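Local atomic coordinates of cobalamin biosynthesis protein CobN (Mycobacterium tuberculosis, PDB entry 7C6O), a protein that is the large, catalytic subunit of cobaltochelatase, the ligase that inserts cobalt into the corrin ring during cobalamin biosynthesis. Residues Ala397-Tyr407 / Ile808-Asp816; Leu581-Val592 / Ala605-Pro615. One frame throughout, in Å; residues are numbered along the deposited sequence.

Contact 1 (Ala397-Tyr407 / Ile808-Asp816)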
loop_
_atom_site.group_PDB
_atom_site.type_symbol
_atom_site.label_atom_id
_atom_site.label_comp_id
_atom_site.label_asym_id
_atom_site.label_seq_id
_atom_site.Cartn_x
_atom_site.Cartn_y
_atom_site.Cartn_z
ATOM N N ALA A 397 -21.790 -8.552 13.383
ATOM C CA ALA A 397 -21.401 -7.804 14.575
ATOM C C ALA A 397 -21.480 -6.303 14.334
ATOM O O ALA A 397 -21.869 -5.542 15.228
ATOM C CB ALA A 397 -19.993 -8.206 15.014
ATOM N N LEU A 398 -21.125 -5.857 13.126
ATOM C CA LEU A 398 -21.236 -4.438 12.804
ATOM C C LEU A 398 -22.695 -4.001 12.762
ATOM O O LEU A 398 -23.059 -2.963 13.325
ATOM C CB LEU A 398 -20.547 -4.144 11.471
ATOM C CG LEU A 398 -20.737 -2.724 10.930
ATOM C CD1 LEU A 398 -20.119 -1.701 11.873
ATOM C CD2 LEU A 398 -20.152 -2.589 9.531
ATOM N N LEU A 399 -23.548 -4.786 12.099
ATOM C CA LEU A 399 -24.960 -4.428 11.998
ATOM C C LEU A 399 -25.629 -4.427 13.367
ATOM O O LEU A 399 -26.479 -3.575 13.649
ATOM C CB LEU A 399 -25.671 -5.385 11.040
ATOM C CG LEU A 399 -25.163 -5.282 9.600
ATOM C CD1 LEU A 399 -25.753 -6.355 8.696
ATOM C CD2 LEU A 399 -25.451 -3.906 9.055
ATOM N N GLN A 400 -25.257 -5.375 14.231
ATOM C CA GLN A 400 -25.794 -5.392 15.589
ATOM C C GLN A 400 -25.371 -4.152 16.364
ATOM O O GLN A 400 -26.179 -3.554 17.084
ATOM C CB GLN A 400 -25.342 -6.658 16.316
ATOM C CG GLN A 400 -25.985 -7.928 15.798
ATOM C CD GLN A 400 -25.386 -9.171 16.419
ATOM O OE1 GLN A 400 -24.326 -9.115 17.042
ATOM N NE2 GLN A 400 -26.063 -10.301 16.254
ATOM N N ALA A 401 -24.106 -3.750 16.228
ATOM C CA ALA A 401 -23.639 -2.550 16.915
ATOM C C ALA A 401 -24.312 -1.301 16.363
ATOM O O ALA A 401 -24.631 -0.377 17.121
ATOM C CB ALA A 401 -22.123 -2.435 16.799
ATOM N N MET A 402 -24.531 -1.251 15.044
ATOM C CA MET A 402 -25.229 -0.111 14.456
ATOM C C MET A 402 -26.661 -0.022 14.966
ATOM O O MET A 402 -27.141 1.069 15.299
ATOM C CB MET A 402 -25.206 -0.206 12.930
ATOM C CG MET A 402 -23.841 0.068 12.320
ATOM S SD MET A 402 -23.796 -0.231 10.545
ATOM C CE MET A 402 -24.859 1.080 9.942
ATOM N N ARG A 403 -27.360 -1.159 15.034
ATOM C CA ARG A 403 -28.709 -1.164 15.589
ATOM C C ARG A 403 -28.712 -0.647 17.020
ATOM O O ARG A 403 -29.585 0.141 17.402
ATOM C CB ARG A 403 -29.304 -2.572 15.532
ATOM C CG ARG A 403 -30.710 -2.666 16.116
ATOM C CD ARG A 403 -31.123 -4.110 16.348
ATOM N N GLN A 404 -27.731 -1.070 17.822
ATOM C CA GLN A 404 -27.658 -0.617 19.207
ATOM C C GLN A 404 -27.389 0.878 19.293
ATOM O O GLN A 404 -27.877 1.543 20.213
ATOM C CB GLN A 404 -26.579 -1.400 19.955
ATOM C CG GLN A 404 -26.984 -1.811 21.360
ATOM C CD GLN A 404 -26.077 -1.229 22.424
ATOM O OE1 GLN A 404 -24.873 -1.484 22.438
ATOM N NE2 GLN A 404 -26.653 -0.437 23.323
ATOM N N ARG A 405 -26.624 1.425 18.346
ATOM C CA ARG A 405 -26.333 2.851 18.308
ATOM C C ARG A 405 -27.513 3.678 17.808
ATOM O O ARG A 405 -27.494 4.905 17.948
ATOM C CB ARG A 405 -25.100 3.096 17.430
ATOM C CG ARG A 405 -24.523 4.506 17.484
ATOM C CD ARG A 405 -24.295 4.968 18.914
ATOM N NE ARG A 405 -23.434 4.054 19.657
ATOM C CZ ARG A 405 -22.107 4.069 19.602
ATOM N NH1 ARG A 405 -21.484 4.952 18.831
ATOM N NH2 ARG A 405 -21.401 3.200 20.312
ATOM N N GLY A 406 -28.535 3.043 17.241
ATOM C CA GLY A 406 -29.709 3.742 16.765
ATOM C C GLY A 406 -29.914 3.748 15.265
ATOM O O GLY A 406 -30.844 4.411 14.791
ATOM N N TYR A 407 -29.078 3.046 14.502
ATOM C CA TYR A 407 -29.292 2.934 13.068
ATOM C C TYR A 407 -30.515 2.069 12.780
ATOM O O TYR A 407 -30.856 1.163 13.541
ATOM C CB TYR A 407 -28.068 2.327 12.380
ATOM C CG TYR A 407 -26.866 3.241 12.302
ATOM C CD1 TYR A 407 -25.990 3.367 13.373
ATOM C CD2 TYR A 407 -26.599 3.966 11.148
ATOM C CE1 TYR A 407 -24.888 4.200 13.299
ATOM C CE2 TYR A 407 -25.500 4.797 11.064
ATOM C CZ TYR A 407 -24.648 4.910 12.140
ATOM O OH TYR A 407 -23.557 5.740 12.053
ATOM N N ILE A 808 -14.973 -1.930 15.938
ATOM C CA ILE A 808 -16.316 -1.581 15.490
ATOM C C ILE A 808 -16.692 -0.188 15.979
ATOM O O ILE A 808 -17.348 0.581 15.264
ATOM C CB ILE A 808 -17.323 -2.651 15.948
ATOM C CG1 ILE A 808 -17.122 -3.940 15.148
ATOM C CG2 ILE A 808 -18.747 -2.150 15.795
ATOM C CD1 ILE A 808 -18.089 -5.049 15.510
ATOM N N GLU A 809 -16.263 0.170 17.191
ATOM C CA GLU A 809 -16.504 1.523 17.682
ATOM C C GLU A 809 -15.877 2.560 16.759
ATOM O O GLU A 809 -16.461 3.624 16.522
ATOM C CB GLU A 809 -15.968 1.674 19.105
ATOM C CG GLU A 809 -16.312 3.006 19.760
ATOM C CD GLU A 809 -17.795 3.328 19.676
ATOM O OE1 GLU A 809 -18.147 4.386 19.110
ATOM O OE2 GLU A 809 -18.610 2.518 20.164
ATOM N N GLN A 810 -14.698 2.260 16.206
ATOM C CA GLN A 810 -14.042 3.219 15.323
ATOM C C GLN A 810 -14.740 3.311 13.971
ATOM O O GLN A 810 -14.719 4.374 13.341
ATOM C CB GLN A 810 -12.566 2.859 15.148
ATOM C CG GLN A 810 -11.702 3.155 16.370
ATOM C CD GLN A 810 -11.535 4.646 16.638
ATOM O OE1 GLN A 810 -11.828 5.483 15.784
ATOM N NE2 GLN A 810 -11.060 4.982 17.830
ATOM N N VAL A 811 -15.357 2.220 13.506
ATOM C CA VAL A 811 -16.202 2.310 12.317
ATOM C C VAL A 811 -17.388 3.229 12.584
ATOM O O VAL A 811 -17.757 4.055 11.742
ATOM C CB VAL A 811 -16.659 0.910 11.867
ATOM C CG1 VAL A 811 -17.697 1.020 10.758
ATOM C CG2 VAL A 811 -15.468 0.081 11.404
ATOM N N LEU A 812 -17.993 3.109 13.771
ATOM C CA LEU A 812 -19.097 3.992 14.131
ATOM C C LEU A 812 -18.633 5.439 14.261
ATOM O O LEU A 812 -19.347 6.361 13.850
ATOM C CB LEU A 812 -19.745 3.516 15.430
ATOM C CG LEU A 812 -20.406 2.136 15.376
ATOM C CD1 LEU A 812 -21.018 1.763 16.720
ATOM C CD2 LEU A 812 -21.457 2.097 14.280
ATOM N N ARG A 813 -17.444 5.660 14.832
ATOM C CA ARG A 813 -16.904 7.015 14.901
ATOM C C ARG A 813 -16.687 7.587 13.507
ATOM O O ARG A 813 -16.973 8.765 13.257
ATOM C CB ARG A 813 -15.592 7.032 15.691
ATOM C CG ARG A 813 -15.735 6.728 17.177
ATOM C CD ARG A 813 -14.439 7.020 17.944
ATOM N NE ARG A 813 -14.103 8.444 17.950
ATOM C CZ ARG A 813 -13.035 8.971 17.355
ATOM N NH1 ARG A 813 -12.174 8.194 16.711
ATOM N NH2 ARG A 813 -12.820 10.280 17.413
ATOM N N ALA A 814 -16.177 6.767 12.585
ATOM C CA ALA A 814 -15.951 7.234 11.222
ATOM C C ALA A 814 -17.266 7.565 10.529
ATOM O O ALA A 814 -17.351 8.552 9.788
ATOM C CB ALA A 814 -15.171 6.185 10.430
ATOM N N LEU A 815 -18.303 6.752 10.762
ATOM C CA LEU A 815 -19.628 7.053 10.230
ATOM C C LEU A 815 -20.190 8.340 10.808
ATOM O O LEU A 815 -21.087 8.942 10.206
ATOM C CB LEU A 815 -20.583 5.894 10.513
ATOM C CG LEU A 815 -20.412 4.637 9.659
ATOM C CD1 LEU A 815 -21.154 3.463 10.279
ATOM C CD2 LEU A 815 -20.906 4.896 8.244
ATOM N N ASP A 816 -19.684 8.768 11.963
ATOM C CA ASP A 816 -20.064 10.018 12.601
ATOM C C ASP A 816 -19.161 11.177 12.203
ATOM O O ASP A 816 -19.297 12.270 12.758
ATOM C CB ASP A 816 -20.042 9.855 14.120
ATOM C CG ASP A 816 -21.383 10.126 14.750
ATOM O OD1 ASP A 816 -22.275 9.261 14.633
ATOM O OD2 ASP A 816 -21.541 11.206 15.357
HETATM O O HOH W 1 -22.119 6.246 14.029
#

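Contact 2 (Leu581-Val592 / Ala605-Pro615)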
loop_
_atom_site.group_PDB
_atom_site.type_symbol
_atom_site.label_atom_id
_atom_site.label_comp_id
_atom_site.label_asym_id
_atom_site.label_seq_id
_atom_site.Cartn_x
_atom_site.Cartn_y
_atom_site.Cartn_z
ATOM N N LEU A 581 -17.031 6.515 -7.493
ATOM C CA LEU A 581 -17.205 6.815 -6.074
ATOM C C LEU A 581 -17.666 8.246 -5.815
ATOM O O LEU A 581 -18.450 8.479 -4.887
ATOM C CB LEU A 581 -15.900 6.547 -5.319
ATOM C CG LEU A 581 -15.978 6.579 -3.791
ATOM C CD1 LEU A 581 -17.044 5.610 -3.290
ATOM C CD2 LEU A 581 -14.624 6.240 -3.185
ATOM N N GLY A 582 -17.195 9.207 -6.607
ATOM C CA GLY A 582 -17.627 10.587 -6.430
ATOM C C GLY A 582 -17.242 11.141 -5.071
ATOM O O GLY A 582 -16.127 10.936 -4.579
ATOM N N ASP A 583 -18.184 11.853 -4.449
ATOM C CA ASP A 583 -17.985 12.467 -3.142
ATOM C C ASP A 583 -18.306 11.533 -1.979
ATOM O O ASP A 583 -18.252 11.971 -0.824
ATOM C CB ASP A 583 -18.844 13.733 -3.010
ATOM C CG ASP A 583 -18.442 14.826 -3.982
ATOM O OD1 ASP A 583 -17.274 14.845 -4.420
ATOM O OD2 ASP A 583 -19.301 15.676 -4.299
ATOM N N LEU A 584 -18.632 10.274 -2.243
ATOM C CA LEU A 584 -19.095 9.374 -1.184
ATOM C C LEU A 584 -17.992 9.081 -0.176
ATOM O O LEU A 584 -16.919 8.600 -0.568
ATOM C CB LEU A 584 -19.598 8.066 -1.785
ATOM C CG LEU A 584 -20.956 8.076 -2.479
ATOM C CD1 LEU A 584 -21.145 6.782 -3.253
ATOM C CD2 LEU A 584 -22.070 8.259 -1.460
ATOM N N PRO A 585 -18.201 9.347 1.114
ATOM C CA PRO A 585 -17.228 8.907 2.120
ATOM C C PRO A 585 -17.101 7.391 2.109
ATOM O O PRO A 585 -18.091 6.668 1.979
ATOM C CB PRO A 585 -17.821 9.417 3.439
ATOM C CG PRO A 585 -18.732 10.547 3.035
ATOM C CD PRO A 585 -19.295 10.136 1.706
ATOM N N LEU A 586 -15.865 6.913 2.232
ATOM C CA LEU A 586 -15.565 5.486 2.191
ATOM C C LEU A 586 -14.836 5.089 3.466
ATOM O O LEU A 586 -13.746 5.600 3.752
ATOM C CB LEU A 586 -14.731 5.134 0.956
ATOM C CG LEU A 586 -14.236 3.690 0.821
ATOM C CD1 LEU A 586 -15.401 2.710 0.785
ATOM C CD2 LEU A 586 -13.356 3.529 -0.420
ATOM N N ILE A 587 -15.440 4.184 4.228
ATOM C CA ILE A 587 -14.870 3.650 5.459
ATOM C C ILE A 587 -14.560 2.180 5.214
ATOM O O ILE A 587 -15.405 1.445 4.690
ATOM C CB ILE A 587 -15.832 3.839 6.644
ATOM C CG1 ILE A 587 -16.157 5.326 6.811
ATOM C CG2 ILE A 587 -15.232 3.261 7.919
ATOM C CD1 ILE A 587 -17.413 5.592 7.601
ATOM N N TYR A 588 -13.358 1.752 5.590
ATOM C CA TYR A 588 -12.755 0.550 5.015
ATOM C C TYR A 588 -12.007 -0.245 6.077
ATOM O O TYR A 588 -10.802 -0.053 6.280
ATOM C CB TYR A 588 -11.815 0.940 3.873
ATOM C CG TYR A 588 -11.721 -0.020 2.707
ATOM C CD1 TYR A 588 -11.808 -1.395 2.885
ATOM C CD2 TYR A 588 -11.521 0.464 1.419
ATOM C CE1 TYR A 588 -11.704 -2.261 1.803
ATOM C CE2 TYR A 588 -11.420 -0.387 0.338
ATOM C CZ TYR A 588 -11.510 -1.745 0.532
ATOM O OH TYR A 588 -11.406 -2.580 -0.554
ATOM N N PRO A 589 -12.692 -1.149 6.778
ATOM C CA PRO A 589 -11.977 -2.087 7.656
ATOM C C PRO A 589 -10.948 -2.878 6.857
ATOM O O PRO A 589 -11.242 -3.394 5.777
ATOM C CB PRO A 589 -13.092 -2.984 8.202
ATOM C CG PRO A 589 -14.325 -2.128 8.122
ATOM C CD PRO A 589 -14.156 -1.298 6.881
ATOM N N PHE A 590 -9.725 -2.954 7.383
ATOM C CA PHE A 590 -8.620 -3.441 6.571
ATOM C C PHE A 590 -7.580 -4.142 7.429
ATOM O O PHE A 590 -7.225 -3.661 8.504
ATOM C CB PHE A 590 -7.964 -2.293 5.798
ATOM C CG PHE A 590 -7.562 -2.666 4.408
ATOM C CD1 PHE A 590 -6.383 -3.350 4.178
ATOM C CD2 PHE A 590 -8.375 -2.350 3.335
ATOM C CE1 PHE A 590 -6.018 -3.707 2.897
ATOM C CE2 PHE A 590 -8.017 -2.701 2.049
ATOM C CZ PHE A 590 -6.840 -3.377 1.828
ATOM N N LEU A 591 -7.078 -5.271 6.933
ATOM C CA LEU A 591 -6.110 -6.063 7.681
ATOM C C LEU A 591 -4.825 -5.273 7.918
ATOM O O LEU A 591 -4.270 -4.675 6.993
ATOM C CB LEU A 591 -5.812 -7.355 6.922
ATOM C CG LEU A 591 -4.811 -8.323 7.548
ATOM C CD1 LEU A 591 -5.265 -8.766 8.937
ATOM C CD2 LEU A 591 -4.604 -9.523 6.633
ATOM N N VAL A 592 -4.345 -5.296 9.166
ATOM C CA VAL A 592 -3.242 -4.427 9.577
ATOM C C VAL A 592 -1.940 -4.781 8.861
ATOM O O VAL A 592 -1.108 -3.898 8.611
ATOM C CB VAL A 592 -3.075 -4.472 11.110
ATOM C CG1 VAL A 592 -2.762 -5.892 11.586
ATOM C CG2 VAL A 592 -1.993 -3.497 11.569
ATOM N N ALA A 605 -9.172 6.144 -3.597
ATOM C CA ALA A 605 -10.593 6.190 -3.267
ATOM C C ALA A 605 -10.840 6.907 -1.942
ATOM O O ALA A 605 -11.831 6.623 -1.258
ATOM C CB ALA A 605 -11.191 4.780 -3.226
ATOM N N HIS A 606 -9.953 7.843 -1.581
ATOM C CA HIS A 606 -9.995 8.642 -0.354
ATOM C C HIS A 606 -10.505 7.874 0.863
ATOM O O HIS A 606 -11.240 8.425 1.688
ATOM C CB HIS A 606 -10.840 9.908 -0.558
ATOM C CG HIS A 606 -12.241 9.650 -1.021
ATOM N ND1 HIS A 606 -12.610 9.720 -2.347
ATOM C CD2 HIS A 606 -13.368 9.346 -0.333
ATOM C CE1 HIS A 606 -13.901 9.460 -2.457
ATOM N NE2 HIS A 606 -14.383 9.226 -1.250
ATOM N N ALA A 607 -10.099 6.615 1.001
ATOM C CA ALA A 607 -10.656 5.769 2.045
ATOM C C ALA A 607 -10.155 6.181 3.423
ATOM O O ALA A 607 -9.010 6.613 3.587
ATOM C CB ALA A 607 -10.302 4.304 1.788
ATOM N N VAL A 608 -11.031 6.055 4.414
ATOM C CA VAL A 608 -10.652 6.083 5.822
ATOM C C VAL A 608 -10.592 4.635 6.284
ATOM O O VAL A 608 -11.629 3.986 6.451
ATOM C CB VAL A 608 -11.641 6.897 6.668
ATOM C CG1 VAL A 608 -11.280 6.802 8.148
ATOM C CG2 VAL A 608 -11.668 8.353 6.218
ATOM N N LEU A 609 -9.384 4.113 6.469
ATOM C CA LEU A 609 -9.235 2.746 6.943
ATOM C C LEU A 609 -9.531 2.664 8.434
ATOM O O LEU A 609 -9.293 3.606 9.193
ATOM C CB LEU A 609 -7.821 2.226 6.681
ATOM C CG LEU A 609 -7.267 2.306 5.259
ATOM C CD1 LEU A 609 -5.908 1.631 5.199
ATOM C CD2 LEU A 609 -8.226 1.690 4.247
ATOM N N VAL A 610 -10.070 1.521 8.849
ATOM C CA VAL A 610 -10.132 1.136 10.255
ATOM C C VAL A 610 -9.468 -0.230 10.312
ATOM O O VAL A 610 -10.106 -1.246 10.016
ATOM C CB VAL A 610 -11.564 1.082 10.800
ATOM C CG1 VAL A 610 -11.552 0.695 12.276
ATOM C CG2 VAL A 610 -12.265 2.413 10.604
ATOM N N ASP A 611 -8.184 -0.269 10.659
ATOM C CA ASP A 611 -7.499 -1.538 10.484
ATOM C C ASP A 611 -7.911 -2.519 11.576
ATOM O O ASP A 611 -8.405 -2.138 12.640
ATOM C CB ASP A 611 -5.975 -1.357 10.409
ATOM C CG ASP A 611 -5.353 -0.799 11.678
ATOM O OD1 ASP A 611 -6.028 -0.677 12.717
ATOM O OD2 ASP A 611 -4.145 -0.478 11.618
ATOM N N HIS A 612 -7.752 -3.807 11.274
ATOM C CA HIS A 612 -8.214 -4.855 12.167
ATOM C C HIS A 612 -7.123 -5.894 12.379
ATOM O O HIS A 612 -6.167 -6.005 11.606
ATOM C CB HIS A 612 -9.509 -5.524 11.656
ATOM C CG HIS A 612 -9.343 -6.332 10.403
ATOM N ND1 HIS A 612 -8.732 -7.568 10.387
ATOM C CD2 HIS A 612 -9.744 -6.095 9.132
ATOM C CE1 HIS A 612 -8.746 -8.049 9.156
ATOM N NE2 HIS A 612 -9.356 -7.176 8.375
ATOM N N LEU A 613 -7.296 -6.660 13.450
ATOM C CA LEU A 613 -6.278 -7.588 13.908
ATOM C C LEU A 613 -6.077 -8.727 12.909
ATOM O O LEU A 613 -6.959 -9.066 12.115
ATOM C CB LEU A 613 -6.665 -8.146 15.279
ATOM C CG LEU A 613 -5.596 -8.900 16.070
ATOM C CD1 LEU A 613 -4.396 -8.005 16.345
ATOM C CD2 LEU A 613 -6.181 -9.432 17.365
ATOM N N ILE A 614 -4.883 -9.309 12.955
ATOM C CA ILE A 614 -4.560 -10.524 12.212
ATOM C C ILE A 614 -5.434 -11.661 12.733
ATOM O O ILE A 614 -5.955 -11.575 13.856
ATOM C CB ILE A 614 -3.068 -10.863 12.343
ATOM C CG1 ILE A 614 -2.723 -11.179 13.801
ATOM C CG2 ILE A 614 -2.218 -9.709 11.820
ATOM C CD1 ILE A 614 -1.366 -11.828 13.985
ATOM N N PRO A 615 -5.630 -12.734 11.971
ATOM C CA PRO A 615 -6.365 -13.890 12.496
ATOM C C PRO A 615 -5.653 -14.480 13.700
ATOM O O PRO A 615 -4.450 -14.251 13.894
ATOM C CB PRO A 615 -6.375 -14.875 11.313
ATOM C CG PRO A 615 -5.271 -14.420 10.414
ATOM C CD PRO A 615 -5.215 -12.932 10.571
HETATM O O HOH W 2 -13.708 8.808 2.898
#

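Contact 1 (Ala397-Tyr407 / Ile808-Asp816)
Ile808 and Leu812 pack against Ala397, Ala401 and Met402 where two helices, 391-405 and 807-815, pack across each other on one mixed sheet. The short helix segments cross at -56°. Their axes come within 10.3 Å. The small alanines leave room for the side chain of Ile808, which spreads over two of them. Its CG2 meets Ala401 CB at 3.5 Å, and its CD1 reaches Ala397 CB. With CG1 beside the backbone N (chi1 -71°) and CG2 anti to it, the two branches reach different alanines. Leu398 sends CD1 to CG1 of Val811, the two side chains crossing at about a right angle.

The two methyls of Leu812 serve different neighbours. CD2 touches Met402 CG at 3.7 Å and also approaches the Tyr407 ring. CD1 lies over one face of the Arg405 guanidinium. At the edge of that guanidinium is the carboxylate of Glu809, nearly coplanar with it (12°). NH2 of Arg405 donates to the syn lone pair of Glu809 OE2 at 2.9 Å. The second bond of this salt bridge, Arg405 NH1 to Glu809 OE1, is weak at 3.4 Å. Bends at chi2 and chi3 of Arg405 fold its chain back to Leu812 and Glu809.

Behind the first shell, Gly406 ends helix 391-405 in a Schellman motif, and the chain turns so that Tyr407 faces the second helix. Met402 CE covers one face of the tyrosine ring. Val369 of strand 369-373 touches Met402, Tyr407 and Leu815, so the helix pair rests on the sheet. A water links the two helix ends: it accepts from Tyr407 OH at 2.5 Å and donates to Leu812 O and to Asp816 OD1.

Contact 2 (Leu581-Val592 / Ala605-Pro615)
Strands 586-591 and 608-612 run parallel, from the pairing of Ile587 with Val608 to that of Leu591 with His612. The short segments are twisted by 33°. Backbone bonds pass alternately between them, starting with Val608 N to Leu586 O (2.8 Å) and ending with Val592 N to His612 O. Close CA-H...O contacts lie between the bonds, such as Pro589 CA to Val610 O. Pro589 has no N-H to give, but in this register its N is not called on to bond to 608-612.

On the face with Ile587 and Pro589, Ile587 CG2 lies alongside Val610 CG2. On the other face, Leu609 CD2 is 3.7 Å from Tyr588 CB and also meets the Phe590 ring. The edge of the tyrosine ring touches Ala607 CB, while Phe590 CE2 stands over one of its faces. The Tyr588 hydroxyl is hydrogen-bonded to Glu562 OE2 and to Gly559 N, both outside the two segments.

A histidine lies near each end of the pairing. Leu584 O lies in the plane of the His606 ring, at its edge, and NE2 donates to it at 2.7 Å, almost straight (176°). The donor stands above the carbonyl plane of Leu584. Leu581 CD2 touches CE1 of the same ring at 3.4 Å. With CG between the backbone N and carbonyl carbon (chi1 68°), the His612 ring is placed over Leu591. Leu591 CA sits over its face in a CH-pi contact, 3.7 Å from the centroid. ND1 of His612 donates to Leu613 O at 2.9 Å, which fixes the turn of the ring. The ring also meets that of His702. Helix 595-604 joins the two strands, so the whole is a beta-alpha-beta crossover unit within a larger mixed sheet.

Overall arrangement
Both strands of contact 2 come from the part of the chain that runs between the two helices of contact 1. The centres of the two contacts are about 15 Å apart. They touch through helix 807-815, which lies on the face of the sheet bearing Ile587 and Val610. Ile587 CD1 is 3.5 Å from Leu815 N, and Val610 CG1 is 3.7 Å from Gln810 CB. Helices 391-405 and 807-815 both pack on this sheet, the first mainly over strands 369-373 and 503-507, the second largely over 586-591 and 608-612. The centre of contact 2 lies about 12 Å from the centre of the chain, that of contact 1 about 26 Å. The sodium ion is held elsewhere, by Asp125 and Ser127.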